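Local coordinates for protein catechol 2,3-dioxygenase (Pseudomonas sp. KL28, PDB 3HPY) that probably catalyses the iron-dependent extradiol cleavage of catechol by dioxygen to 2-hydroxy-6-oxohexa-2,4-dienoate, in the breakdown of aromatic hydrocarbons, at residues 251-256 with 267-273; 46-50 with 148-152; 23-27 with 260-266; 27-32 with 145-149. All coordinates share one frame; numbering follows the deposited sequence.

Contact 1 (251-256 with 267-273); sequences TRGCTI and ETFMGGY. With FE (Fe (III) ion), chain I; MCT (4-methylcatechol), chain J.
Arg252 and Tyr273 cross at about a right angle. Arg252 runs extended past the tyrosine, and its CD sits at the ring edge, 3.7 Å from Tyr273 CD2. The same CD2 lies over one face of the guanidinium, whose plane is turned 67° from the ring. The charged end of Arg252 reaches on to Asp49 of a second subunit, while Tyr273 OH bonds to Glu179. Closer to the iron, Glu267 stretches out from its strand and also meets its partner, Thr255, at a right angle. Glu267 OE1 binds the iron at 2.2 Å and takes a hydrogen bond from Ser218. OE2 faces Thr255 OG1, although the position of that hydroxyl is less certain. The two 4-methylcatechol oxygens O3 and O4 chelate the same metal. Thr251 OG1, 3.5 Å from C5 of the ligand, borders its ring. The same oxygen accepts from Gly253 N, two residues on, as in an ST turn, though the place of that nitrogen is less sure. Between these groups the backbones run antiparallel, with strand axes at 166°, and Cys254 pairs with Met270. Cys254 N donates only weakly to Met270 O, at 3.0 Å. This is a beta hairpin of the vicinal oxygen chelate fold. Its Glu267 completes the facial triad of two histidines and one carboxylate, with His154 and His216, that is characteristic of extradiol dioxygenases.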
loop_
_atom_site.group_PDB
_atom_site.type_symbol
_atom_site.label_atom_id
_atom_site.label_comp_id
_atom_site.label_asym_id
_atom_site.label_seq_id
_atom_site.Cartn_x
_atom_site.Cartn_y
_atom_site.Cartn_z
ATOM N N THR C 251 -2.111 -20.233 -1.238
ATOM C CA THR C 251 -2.524 -19.229 -0.269
ATOM C C THR C 251 -2.562 -17.774 -0.739
ATOM O O THR C 251 -3.117 -16.929 -0.040
ATOM C CB THR C 251 -1.658 -19.337 1.015
ATOM O OG1 THR C 251 -0.383 -18.713 0.814
ATOM C CG2 THR C 251 -1.434 -20.812 1.355
ATOM N N ARG C 252 -2.001 -17.468 -1.905
ATOM C CA ARG C 252 -2.019 -16.085 -2.392
ATOM C C ARG C 252 -1.259 -15.170 -1.410
ATOM O O ARG C 252 -1.295 -13.948 -1.535
ATOM C CB ARG C 252 -3.469 -15.560 -2.505
ATOM C CG ARG C 252 -4.538 -16.427 -3.234
ATOM C CD ARG C 252 -5.920 -15.727 -3.085
ATOM N NE ARG C 252 -7.061 -16.292 -3.818
ATOM C CZ ARG C 252 -8.294 -15.778 -3.772
ATOM N NH1 ARG C 252 -8.535 -14.698 -3.031
ATOM N NH2 ARG C 252 -9.284 -16.331 -4.470
ATOM N N GLY C 253 -0.583 -15.763 -0.430
ATOM C CA GLY C 253 0.142 -14.973 0.557
ATOM C C GLY C 253 1.472 -14.386 0.111
ATOM O O GLY C 253 2.383 -15.114 -0.288
ATOM N N CYS C 254 1.590 -13.063 0.185
ATOM C CA CYS C 254 2.822 -12.386 -0.205
ATOM C C CYS C 254 3.863 -12.692 0.842
ATOM O O CYS C 254 3.540 -12.781 2.032
ATOM C CB CYS C 254 2.590 -10.890 -0.291
ATOM S SG CYS C 254 1.302 -10.510 -1.443
ATOM N N THR C 255 5.119 -12.827 0.428
ATOM C CA THR C 255 6.128 -13.191 1.402
ATOM C C THR C 255 7.567 -12.958 0.987
ATOM O O THR C 255 7.863 -12.555 -0.134
ATOM C CB THR C 255 6.000 -14.685 1.713
ATOM O OG1 THR C 255 6.919 -15.059 2.745
ATOM C CG2 THR C 255 6.332 -15.486 0.461
ATOM N N ILE C 256 8.452 -13.252 1.929
ATOM C CA ILE C 256 9.890 -13.162 1.736
ATOM C C ILE C 256 10.532 -14.228 2.613
ATOM O O ILE C 256 10.166 -14.372 3.785
ATOM C CB ILE C 256 10.465 -11.807 2.185
ATOM C CG1 ILE C 256 9.960 -10.696 1.273
ATOM C CG2 ILE C 256 11.996 -11.879 2.167
ATOM C CD1 ILE C 256 10.580 -9.335 1.553
ATOM N N GLU C 267 10.035 -16.651 7.796
ATOM C CA GLU C 267 9.245 -15.974 6.773
ATOM C C GLU C 267 8.434 -14.828 7.364
ATOM O O GLU C 267 7.978 -14.903 8.517
ATOM C CB GLU C 267 8.302 -16.980 6.106
ATOM C CG GLU C 267 7.255 -16.388 5.177
ATOM C CD GLU C 267 6.182 -17.407 4.805
ATOM O OE1 GLU C 267 5.655 -18.063 5.724
ATOM O OE2 GLU C 267 5.859 -17.550 3.608
ATOM N N THR C 268 8.289 -13.761 6.580
ATOM C CA THR C 268 7.475 -12.608 6.961
ATOM C C THR C 268 6.466 -12.499 5.827
ATOM O O THR C 268 6.842 -12.193 4.691
ATOM C CB THR C 268 8.256 -11.270 6.983
ATOM O OG1 THR C 268 8.931 -11.094 5.732
ATOM C CG2 THR C 268 9.244 -11.230 8.119
ATOM N N PHE C 269 5.199 -12.775 6.101
ATOM C CA PHE C 269 4.206 -12.662 5.038
ATOM C C PHE C 269 2.900 -12.041 5.521
ATOM O O PHE C 269 2.733 -11.762 6.710
ATOM C CB PHE C 269 3.916 -14.034 4.420
ATOM C CG PHE C 269 2.773 -14.758 5.058
ATOM C CD1 PHE C 269 2.870 -15.219 6.360
ATOM C CD2 PHE C 269 1.574 -14.934 4.368
ATOM C CE1 PHE C 269 1.788 -15.845 6.972
ATOM C CE2 PHE C 269 0.486 -15.559 4.973
ATOM C CZ PHE C 269 0.595 -16.015 6.277
ATOM N N MET C 270 1.994 -11.809 4.572
ATOM C CA MET C 270 0.675 -11.263 4.859
ATOM C C MET C 270 -0.283 -11.582 3.702
ATOM O O MET C 270 0.148 -11.902 2.589
ATOM C CB MET C 270 0.752 -9.747 5.142
ATOM C CG MET C 270 1.059 -8.838 3.974
ATOM S SD MET C 270 -0.361 -8.637 2.880
ATOM C CE MET C 270 -1.566 -7.936 4.005
ATOM N N GLY C 271 -1.583 -11.535 3.978
ATOM C CA GLY C 271 -2.562 -11.828 2.943
ATOM C C GLY C 271 -3.096 -13.252 2.927
ATOM O O GLY C 271 -2.845 -14.043 3.838
ATOM N N GLY C 272 -3.835 -13.575 1.874
ATOM C CA GLY C 272 -4.410 -14.898 1.752
ATOM C C GLY C 272 -5.904 -14.759 1.887
ATOM O O GLY C 272 -6.388 -13.718 2.328
ATOM N N TYR C 273 -6.641 -15.796 1.504
ATOM C CA TYR C 273 -8.089 -15.743 1.595
ATOM C C TYR C 273 -8.577 -16.182 2.962
ATOM O O TYR C 273 -7.789 -16.298 3.899
ATOM C CB TYR C 273 -8.725 -16.574 0.479
ATOM C CG TYR C 273 -8.146 -17.954 0.293
ATOM C CD1 TYR C 273 -8.701 -19.062 0.942
ATOM C CD2 TYR C 273 -7.033 -18.157 -0.527
ATOM C CE1 TYR C 273 -8.161 -20.335 0.782
ATOM C CE2 TYR C 273 -6.485 -19.427 -0.695
ATOM C CZ TYR C 273 -7.055 -20.511 -0.036
ATOM O OH TYR C 273 -6.517 -21.773 -0.183
HETATM FE FE FE I . 5.084 -20.078 5.233
HETATM C C1 MCT J . 3.944 -21.845 0.648
HETATM C C2 MCT J . 4.922 -21.858 1.657
HETATM C C3 MCT J . 4.712 -21.096 2.829
HETATM O O3 MCT J . 5.641 -21.102 3.789
HETATM C C4 MCT J . 3.527 -20.329 3.000
HETATM O O4 MCT J . 3.346 -19.603 4.138
HETATM C C5 MCT J . 2.538 -20.320 1.978
HETATM C C6 MCT J . 2.758 -21.085 0.805
HETATM C C MCT J . 4.159 -22.642 -0.600
#

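Contact 2 (46-50 with 148-152)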
loop_
_atom_site.group_PDB
_atom_site.type_symbol
_atom_site.label_atom_id
_atom_site.label_comp_id
_atom_site.label_asym_id
_atom_site.label_seq_id
_atom_site.Cartn_x
_atom_site.Cartn_y
_atom_site.Cartn_z
ATOM N N LYS C 46 8.159 -12.829 21.791
ATOM C CA LYS C 46 6.769 -12.790 21.344
ATOM C C LYS C 46 6.609 -11.619 20.369
ATOM O O LYS C 46 7.440 -10.707 20.344
ATOM C CB LYS C 46 5.816 -12.598 22.524
ATOM C CG LYS C 46 5.821 -11.186 23.110
ATOM C CD LYS C 46 4.801 -11.077 24.224
ATOM C CE LYS C 46 3.393 -10.885 23.666
ATOM N NZ LYS C 46 3.226 -9.476 23.173
ATOM N N CYS C 47 5.560 -11.649 19.555
ATOM C CA CYS C 47 5.317 -10.553 18.624
ATOM C C CYS C 47 4.695 -9.451 19.471
ATOM O O CYS C 47 3.932 -9.743 20.394
ATOM C CB CYS C 47 4.370 -11.004 17.515
ATOM S SG CYS C 47 5.093 -12.262 16.419
ATOM N N TRP C 48 5.025 -8.194 19.180
ATOM C CA TRP C 48 4.495 -7.096 19.975
ATOM C C TRP C 48 2.979 -7.096 20.101
ATOM O O TRP C 48 2.454 -6.687 21.138
ATOM C CB TRP C 48 4.950 -5.739 19.426
ATOM C CG TRP C 48 4.299 -5.348 18.122
ATOM C CD1 TRP C 48 4.748 -5.627 16.858
ATOM C CD2 TRP C 48 3.063 -4.630 17.962
ATOM N NE1 TRP C 48 3.864 -5.128 15.921
ATOM C CE2 TRP C 48 2.822 -4.514 16.571
ATOM C CE3 TRP C 48 2.134 -4.082 18.856
ATOM C CZ2 TRP C 48 1.690 -3.863 16.054
ATOM C CZ3 TRP C 48 0.996 -3.425 18.335
ATOM C CH2 TRP C 48 0.791 -3.329 16.951
ATOM N N ASP C 49 2.276 -7.563 19.069
ATOM C CA ASP C 49 0.810 -7.548 19.091
ATOM C C ASP C 49 0.115 -8.750 19.742
ATOM O O ASP C 49 -1.088 -8.695 19.983
ATOM C CB ASP C 49 0.257 -7.346 17.669
ATOM C CG ASP C 49 -0.957 -6.419 17.634
ATOM O OD1 ASP C 49 -1.359 -5.909 18.700
ATOM O OD2 ASP C 49 -1.514 -6.187 16.538
ATOM N N GLU C 50 0.844 -9.827 20.028
ATOM C CA GLU C 50 0.214 -10.991 20.665
ATOM C C GLU C 50 0.009 -10.623 22.116
ATOM O O GLU C 50 0.530 -9.608 22.562
ATOM C CB GLU C 50 1.110 -12.227 20.587
ATOM C CG GLU C 50 1.508 -12.598 19.181
ATOM C CD GLU C 50 2.524 -13.728 19.136
ATOM O OE1 GLU C 50 3.519 -13.667 19.899
ATOM O OE2 GLU C 50 2.328 -14.665 18.331
ATOM N N ALA C 148 9.293 -6.232 13.189
ATOM C CA ALA C 148 8.194 -6.282 14.153
ATOM C C ALA C 148 6.905 -6.941 13.660
ATOM O O ALA C 148 5.887 -6.282 13.502
ATOM C CB ALA C 148 7.902 -4.864 14.658
ATOM N N PRO C 149 6.924 -8.263 13.455
ATOM C CA PRO C 149 5.711 -8.940 12.980
ATOM C C PRO C 149 4.588 -8.923 14.018
ATOM O O PRO C 149 4.824 -8.605 15.187
ATOM C CB PRO C 149 6.211 -10.339 12.653
ATOM C CG PRO C 149 7.279 -10.550 13.699
ATOM C CD PRO C 149 8.016 -9.229 13.691
ATOM N N ILE C 150 3.382 -9.281 13.577
ATOM C CA ILE C 150 2.181 -9.277 14.412
ATOM C C ILE C 150 1.839 -10.578 15.146
ATOM O O ILE C 150 1.227 -10.540 16.208
ATOM C CB ILE C 150 0.951 -8.838 13.572
ATOM C CG1 ILE C 150 1.010 -7.326 13.317
ATOM C CG2 ILE C 150 -0.345 -9.174 14.295
ATOM C CD1 ILE C 150 2.172 -6.886 12.447
ATOM N N GLN C 151 2.202 -11.722 14.577
ATOM C CA GLN C 151 1.943 -13.006 15.227
ATOM C C GLN C 151 2.743 -14.138 14.597
ATOM O O GLN C 151 3.219 -14.018 13.470
ATOM C CB GLN C 151 0.450 -13.380 15.159
ATOM C CG GLN C 151 -0.123 -13.524 13.750
ATOM C CD GLN C 151 -1.532 -14.116 13.729
ATOM O OE1 GLN C 151 -2.361 -13.823 14.595
ATOM N NE2 GLN C 151 -1.814 -14.930 12.718
ATOM N N LEU C 152 2.903 -15.228 15.348
ATOM C CA LEU C 152 3.568 -16.423 14.837
ATOM C C LEU C 152 2.416 -17.007 14.014
ATOM O O LEU C 152 1.438 -17.495 14.575
ATOM C CB LEU C 152 3.942 -17.367 15.992
ATOM C CG LEU C 152 4.386 -18.792 15.632
ATOM C CD1 LEU C 152 5.759 -18.734 14.970
ATOM C CD2 LEU C 152 4.432 -19.679 16.884
HETATM O O HOH W 1 6.812 -8.253 17.109
#
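Cys47 O is gripped by two donors from opposite faces of its carbonyl plane. Lys46 NZ, at 2.9 Å, comes from one face, and Glu50 N, closing a type I turn, comes from the other. The lysine also reaches Glu50 O, so its ammonium group ties both ends of the turn. The Glu50 carboxylate bridges the segments. OE1 takes Cys47 N at 2.9 Å, and OE2 takes Leu152 N at 3.1 Å with an N-H...O angle of 160°. Each donor lies well out of the carboxylate plane, and a bond at each oxygen limits its rotation. Cys47 SG rests 3.4 Å from Gln151 CA. Trp48 has CG between its backbone N and carbonyl carbon (chi1 72°), which brings the pyrrole edge to the other segment. NE1 makes a weak bond to Ala148 O, which lies in the ring plane. One water accepts from Trp48 N at 2.7 Å and donates to Pro149 O. Asp49 CB covers the centre of one indole face, and its carboxylate pairs with Arg252 of a second subunit. The contact fastens a beta turn following strand 43-46 of the N-terminal domain to the linker entering strand 151-159, where the two vicinal oxygen chelate domains meet.

Contact 3 (23-27 with 260-266); sequences IHFYR and DPSGNRF
Phe25 reaches from helix 19-29 across to the turn that precedes strand 265-270. Its CB touches Pro261 CG at 3.7 Å. With CG trans to its nitrogen (chi1 175°), the ring extends toward Pro261, and CG meets Pro261 CD at 3.4 Å. This proline carbon stands over the ring face, 19° off the normal, in a CH-pi contact. Asp260 CA lies over the same face, and CE1 comes near Asp260 CB. The tip, CZ, meets Phe266 CE2 at 3.4 Å, with that carbon in the Phe25 ring plane. The two rings come from opposite directions and are tilted by 64°. Phe25 CD1 lies over the centre of the Tyr26 ring. Tyr26 OH donates to Asp260 OD2 at 2.7 Å, from above the carboxylate plane, and also bonds to Tyr56. The other oxygen, OD1, accepts from Ser262 N at 3.2 Å and from Asn264 N at 2.6 Å. They come from opposite faces; the bond from Ser262 N makes an Asx turn. Asp260 is therefore held through both oxygens, and these donors would probably stabilise a negative charge. Aromatic packing and one hydrogen bond from tyrosine hydroxyl to carboxylate thus join a helix of the N-terminal domain to the C-terminal domain.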
loop_
_atom_site.group_PDB
_atom_site.type_symbol
_atom_site.label_atom_id
_atom_site.label_comp_id
_atom_site.label_asym_id
_atom_site.label_seq_id
_atom_site.Cartn_x
_atom_site.Cartn_y
_atom_site.Cartn_z
ATOM N N ILE C 23 19.960 -13.543 19.859
ATOM C CA ILE C 23 19.204 -12.602 20.685
ATOM C C ILE C 23 19.080 -11.265 19.953
ATOM O O ILE C 23 17.983 -10.730 19.784
ATOM C CB ILE C 23 19.902 -12.356 22.051
ATOM C CG1 ILE C 23 19.880 -13.639 22.891
ATOM C CG2 ILE C 23 19.208 -11.228 22.810
ATOM C CD1 ILE C 23 20.489 -13.476 24.282
ATOM N N HIS C 24 20.225 -10.740 19.526
ATOM C CA HIS C 24 20.299 -9.477 18.797
ATOM C C HIS C 24 19.443 -9.509 17.543
ATOM O O HIS C 24 18.655 -8.594 17.290
ATOM C CB HIS C 24 21.749 -9.194 18.397
ATOM C CG HIS C 24 21.894 -8.091 17.396
ATOM N ND1 HIS C 24 21.801 -6.758 17.737
ATOM C CD2 HIS C 24 22.085 -8.125 16.054
ATOM C CE1 HIS C 24 21.930 -6.018 16.649
ATOM N NE2 HIS C 24 22.104 -6.823 15.615
ATOM N N PHE C 25 19.604 -10.567 16.755
ATOM C CA PHE C 25 18.854 -10.688 15.517
ATOM C C PHE C 25 17.337 -10.685 15.710
ATOM O O PHE C 25 16.640 -9.822 15.177
ATOM C CB PHE C 25 19.280 -11.948 14.756
ATOM C CG PHE C 25 18.472 -12.203 13.518
ATOM C CD1 PHE C 25 17.357 -13.030 13.559
ATOM C CD2 PHE C 25 18.804 -11.585 12.315
ATOM C CE1 PHE C 25 16.581 -13.240 12.428
ATOM C CE2 PHE C 25 18.031 -11.788 11.172
ATOM C CZ PHE C 25 16.921 -12.615 11.229
ATOM N N TYR C 26 16.829 -11.641 16.477
ATOM C CA TYR C 26 15.395 -11.738 16.702
ATOM C C TYR C 26 14.789 -10.576 17.470
ATOM O O TYR C 26 13.579 -10.379 17.439
ATOM C CB TYR C 26 15.060 -13.055 17.411
ATOM C CG TYR C 26 15.086 -14.251 16.487
ATOM C CD1 TYR C 26 14.137 -14.387 15.468
ATOM C CD2 TYR C 26 16.072 -15.227 16.603
ATOM C CE1 TYR C 26 14.171 -15.468 14.587
ATOM C CE2 TYR C 26 16.116 -16.318 15.724
ATOM C CZ TYR C 26 15.161 -16.428 14.721
ATOM O OH TYR C 26 15.179 -17.504 13.858
ATOM N N ARG C 27 15.610 -9.793 18.150
ATOM C CA ARG C 27 15.061 -8.683 18.907
ATOM C C ARG C 27 15.186 -7.337 18.196
ATOM O O ARG C 27 14.238 -6.548 18.172
ATOM C CB ARG C 27 15.726 -8.597 20.282
ATOM C CG ARG C 27 14.781 -8.099 21.354
ATOM C CD ARG C 27 15.419 -7.070 22.258
ATOM N NE ARG C 27 16.492 -7.631 23.072
ATOM C CZ ARG C 27 17.061 -6.987 24.084
ATOM N NH1 ARG C 27 16.654 -5.764 24.400
ATOM N NH2 ARG C 27 18.031 -7.565 24.782
ATOM N N ASP C 260 18.177 -16.865 9.368
ATOM C CA ASP C 260 18.668 -16.207 10.546
ATOM C C ASP C 260 20.160 -16.571 10.655
ATOM O O ASP C 260 20.646 -17.467 9.962
ATOM C CB ASP C 260 17.793 -16.555 11.768
ATOM C CG ASP C 260 18.185 -17.836 12.463
ATOM O OD1 ASP C 260 18.858 -18.697 11.853
ATOM O OD2 ASP C 260 17.787 -17.977 13.644
ATOM N N PRO C 261 20.914 -15.832 11.477
ATOM C CA PRO C 261 22.357 -16.009 11.705
ATOM C C PRO C 261 22.885 -17.443 11.830
ATOM O O PRO C 261 24.062 -17.694 11.573
ATOM C CB PRO C 261 22.611 -15.189 12.966
ATOM C CG PRO C 261 21.581 -14.106 12.873
ATOM C CD PRO C 261 20.354 -14.840 12.409
ATOM N N SER C 262 22.024 -18.375 12.229
ATOM C CA SER C 262 22.425 -19.773 12.375
ATOM C C SER C 262 21.955 -20.608 11.188
ATOM O O SER C 262 22.240 -21.796 11.114
ATOM C CB SER C 262 21.840 -20.377 13.657
ATOM O OG SER C 262 22.186 -19.620 14.798
ATOM N N GLY C 263 21.226 -19.996 10.263
ATOM C CA GLY C 263 20.745 -20.748 9.119
ATOM C C GLY C 263 19.295 -21.203 9.220
ATOM O O GLY C 263 18.800 -21.929 8.360
ATOM N N ASN C 264 18.606 -20.787 10.274
ATOM C CA ASN C 264 17.201 -21.132 10.428
ATOM C C ASN C 264 16.404 -20.191 9.525
ATOM O O ASN C 264 16.414 -18.972 9.726
ATOM C CB ASN C 264 16.751 -20.927 11.872
ATOM C CG ASN C 264 17.447 -21.857 12.840
ATOM O OD1 ASN C 264 17.945 -21.422 13.884
ATOM N ND2 ASN C 264 17.475 -23.144 12.513
ATOM N N ARG C 265 15.716 -20.750 8.537
ATOM C CA ARG C 265 14.906 -19.947 7.634
ATOM C C ARG C 265 13.630 -19.489 8.342
ATOM O O ARG C 265 13.001 -20.254 9.081
ATOM C CB ARG C 265 14.511 -20.758 6.398
ATOM C CG ARG C 265 13.639 -19.980 5.415
ATOM C CD ARG C 265 13.047 -20.852 4.307
ATOM N NE ARG C 265 14.029 -21.320 3.329
ATOM C CZ ARG C 265 14.392 -22.592 3.194
ATOM N NH1 ARG C 265 13.856 -23.519 3.975
ATOM N NH2 ARG C 265 15.274 -22.942 2.267
ATOM N N PHE C 266 13.255 -18.235 8.125
ATOM C CA PHE C 266 12.025 -17.715 8.695
ATOM C C PHE C 266 11.288 -17.018 7.555
ATOM O O PHE C 266 11.842 -16.835 6.464
ATOM C CB PHE C 266 12.313 -16.741 9.843
ATOM C CG PHE C 266 12.960 -15.455 9.416
ATOM C CD1 PHE C 266 12.186 -14.334 9.121
ATOM C CD2 PHE C 266 14.343 -15.354 9.321
ATOM C CE1 PHE C 266 12.779 -13.138 8.742
ATOM C CE2 PHE C 266 14.940 -14.161 8.943
ATOM C CZ PHE C 266 14.158 -13.051 8.654
#

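Contact 4 (27-32 with 145-149); sequences RNVLGL and HGIAP
Leu30 carries CG trans to its nitrogen (chi1 -175°), and this turns its CD1 back onto the other segment. Ile147 sets CG1 beside its own nitrogen (chi1 -56°). CG1 comes 3.3 Å from Val29 O, and its CD1 meets Leu30 CD1 at 4.0 Å. The two side chains slant across each other. Leu30 and Leu32 each cross the Pro149 ring at about a right angle. Leu32 CD1 reaches Pro149 CG at 3.8 Å, and Leu30 CG lies near Pro149 CD. Backbone bonds join the segments beside this apolar group. Ile147 N donates to Val29 O at 2.9 Å in a nearly straight bond of 172°. Ala148 N donates to Leu30 O at 2.8 Å, but from above the carbonyl plane. The carbonyls of Val29 and Leu30 thus find donors in the linker. Gly31 has positive phi and turns the chain after the helix. Its CA lies 3.2 Å from His145 O, a CA-H...O contact. A water donates to both Gly31 O and Pro149 O. At the outer end, the His145 imidazole approaches Arg27 O, with NE2 2.9 Å away. The contact lies at the C-terminal end of helix 19-29. Phe219 of strand 213-220 touches Leu30, Leu32 and Pro149, while Ala230 and Ile233 of helix 224-236 touch Ile147.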
loop_
_atom_site.group_PDB
_atom_site.type_symbol
_atom_site.label_atom_id
_atom_site.label_comp_id
_atom_site.label_asym_id
_atom_site.label_seq_id
_atom_site.Cartn_x
_atom_site.Cartn_y
_atom_site.Cartn_z
ATOM N N ARG C 27 15.610 -9.793 18.150
ATOM C CA ARG C 27 15.061 -8.683 18.907
ATOM C C ARG C 27 15.186 -7.337 18.196
ATOM O O ARG C 27 14.238 -6.548 18.172
ATOM C CB ARG C 27 15.726 -8.597 20.282
ATOM C CG ARG C 27 14.781 -8.099 21.354
ATOM C CD ARG C 27 15.419 -7.070 22.258
ATOM N NE ARG C 27 16.492 -7.631 23.072
ATOM C CZ ARG C 27 17.061 -6.987 24.084
ATOM N NH1 ARG C 27 16.654 -5.764 24.400
ATOM N NH2 ARG C 27 18.031 -7.565 24.782
ATOM N N ASN C 28 16.354 -7.091 17.608
ATOM C CA ASN C 28 16.632 -5.834 16.928
ATOM C C ASN C 28 16.389 -5.855 15.423
ATOM O O ASN C 28 16.204 -4.805 14.806
ATOM C CB ASN C 28 18.072 -5.425 17.220
ATOM C CG ASN C 28 18.318 -5.224 18.696
ATOM O OD1 ASN C 28 19.433 -5.401 19.181
ATOM N ND2 ASN C 28 17.270 -4.844 19.423
ATOM N N VAL C 29 16.399 -7.042 14.832
ATOM C CA VAL C 29 16.158 -7.170 13.405
ATOM C C VAL C 29 14.726 -7.615 13.124
ATOM O O VAL C 29 13.969 -6.890 12.488
ATOM C CB VAL C 29 17.107 -8.181 12.746
ATOM C CG1 VAL C 29 16.799 -8.275 11.251
ATOM C CG2 VAL C 29 18.550 -7.761 12.975
ATOM N N LEU C 30 14.354 -8.808 13.586
ATOM C CA LEU C 30 12.993 -9.290 13.349
ATOM C C LEU C 30 11.997 -8.492 14.175
ATOM O O LEU C 30 10.812 -8.470 13.875
ATOM C CB LEU C 30 12.861 -10.780 13.687
ATOM C CG LEU C 30 11.494 -11.392 13.348
ATOM C CD1 LEU C 30 11.170 -11.155 11.882
ATOM C CD2 LEU C 30 11.502 -12.880 13.658
ATOM N N GLY C 31 12.479 -7.843 15.229
ATOM C CA GLY C 31 11.592 -7.040 16.050
ATOM C C GLY C 31 10.704 -7.771 17.041
ATOM O O GLY C 31 9.609 -7.295 17.347
ATOM N N LEU C 32 11.145 -8.927 17.527
ATOM C CA LEU C 32 10.376 -9.653 18.535
ATOM C C LEU C 32 10.681 -9.026 19.888
ATOM O O LEU C 32 11.758 -8.448 20.089
ATOM C CB LEU C 32 10.774 -11.131 18.584
ATOM C CG LEU C 32 10.062 -12.108 17.644
ATOM C CD1 LEU C 32 9.876 -11.498 16.284
ATOM C CD2 LEU C 32 10.846 -13.396 17.563
ATOM N N HIS C 145 9.937 -1.162 15.620
ATOM C CA HIS C 145 11.204 -1.697 16.096
ATOM C C HIS C 145 11.550 -2.900 15.240
ATOM O O HIS C 145 10.994 -3.987 15.420
ATOM C CB HIS C 145 11.087 -2.110 17.562
ATOM C CG HIS C 145 12.363 -2.633 18.145
ATOM N ND1 HIS C 145 13.453 -1.829 18.389
ATOM C CD2 HIS C 145 12.708 -3.874 18.557
ATOM C CE1 HIS C 145 14.417 -2.550 18.933
ATOM N NE2 HIS C 145 13.990 -3.796 19.046
ATOM N N GLY C 146 12.472 -2.705 14.304
ATOM C CA GLY C 146 12.832 -3.790 13.416
ATOM C C GLY C 146 11.615 -4.126 12.576
ATOM O O GLY C 146 10.695 -3.320 12.470
ATOM N N ILE C 147 11.603 -5.310 11.979
ATOM C CA ILE C 147 10.484 -5.736 11.142
ATOM C C ILE C 147 9.190 -5.731 11.963
ATOM O O ILE C 147 8.137 -5.288 11.489
ATOM C CB ILE C 147 10.766 -7.137 10.578
ATOM C CG1 ILE C 147 12.099 -7.101 9.823
ATOM C CG2 ILE C 147 9.641 -7.581 9.648
ATOM C CD1 ILE C 147 12.550 -8.447 9.278
ATOM N N ALA C 148 9.293 -6.232 13.189
ATOM C CA ALA C 148 8.194 -6.282 14.153
ATOM C C ALA C 148 6.905 -6.941 13.660
ATOM O O ALA C 148 5.887 -6.282 13.502
ATOM C CB ALA C 148 7.902 -4.864 14.658
ATOM N N PRO C 149 6.924 -8.263 13.455
ATOM C CA PRO C 149 5.711 -8.940 12.980
ATOM C C PRO C 149 4.588 -8.923 14.018
ATOM O O PRO C 149 4.824 -8.605 15.187
ATOM C CB PRO C 149 6.211 -10.339 12.653
ATOM C CG PRO C 149 7.279 -10.550 13.699
ATOM C CD PRO C 149 8.016 -9.229 13.691
HETATM O O HOH W 1 6.812 -8.253 17.109
#

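In the fold
Contact 1 holds the iron site. The other three tie the N-terminal domain to the C-terminal one or to the linker between them. Contacts 3 and 4 share Arg27 and helix 19-29, and their centres lie 11 Å apart. Contacts 2 and 4 share Ala148, Pro149 and one water, with centres 9 Å apart. Contact 3 leads into the metal site along strand 265-270, and the side chain of Phe266 is about 9 Å from the iron. Contact 4 touches contact 1 where Thr268 CG2 packs 4.0 Å from Ile147 CG2. Contacts 1 and 2 do not touch within a chain, but the salt bridge between subunits joins contact 1 of one chain to contact 2 of another.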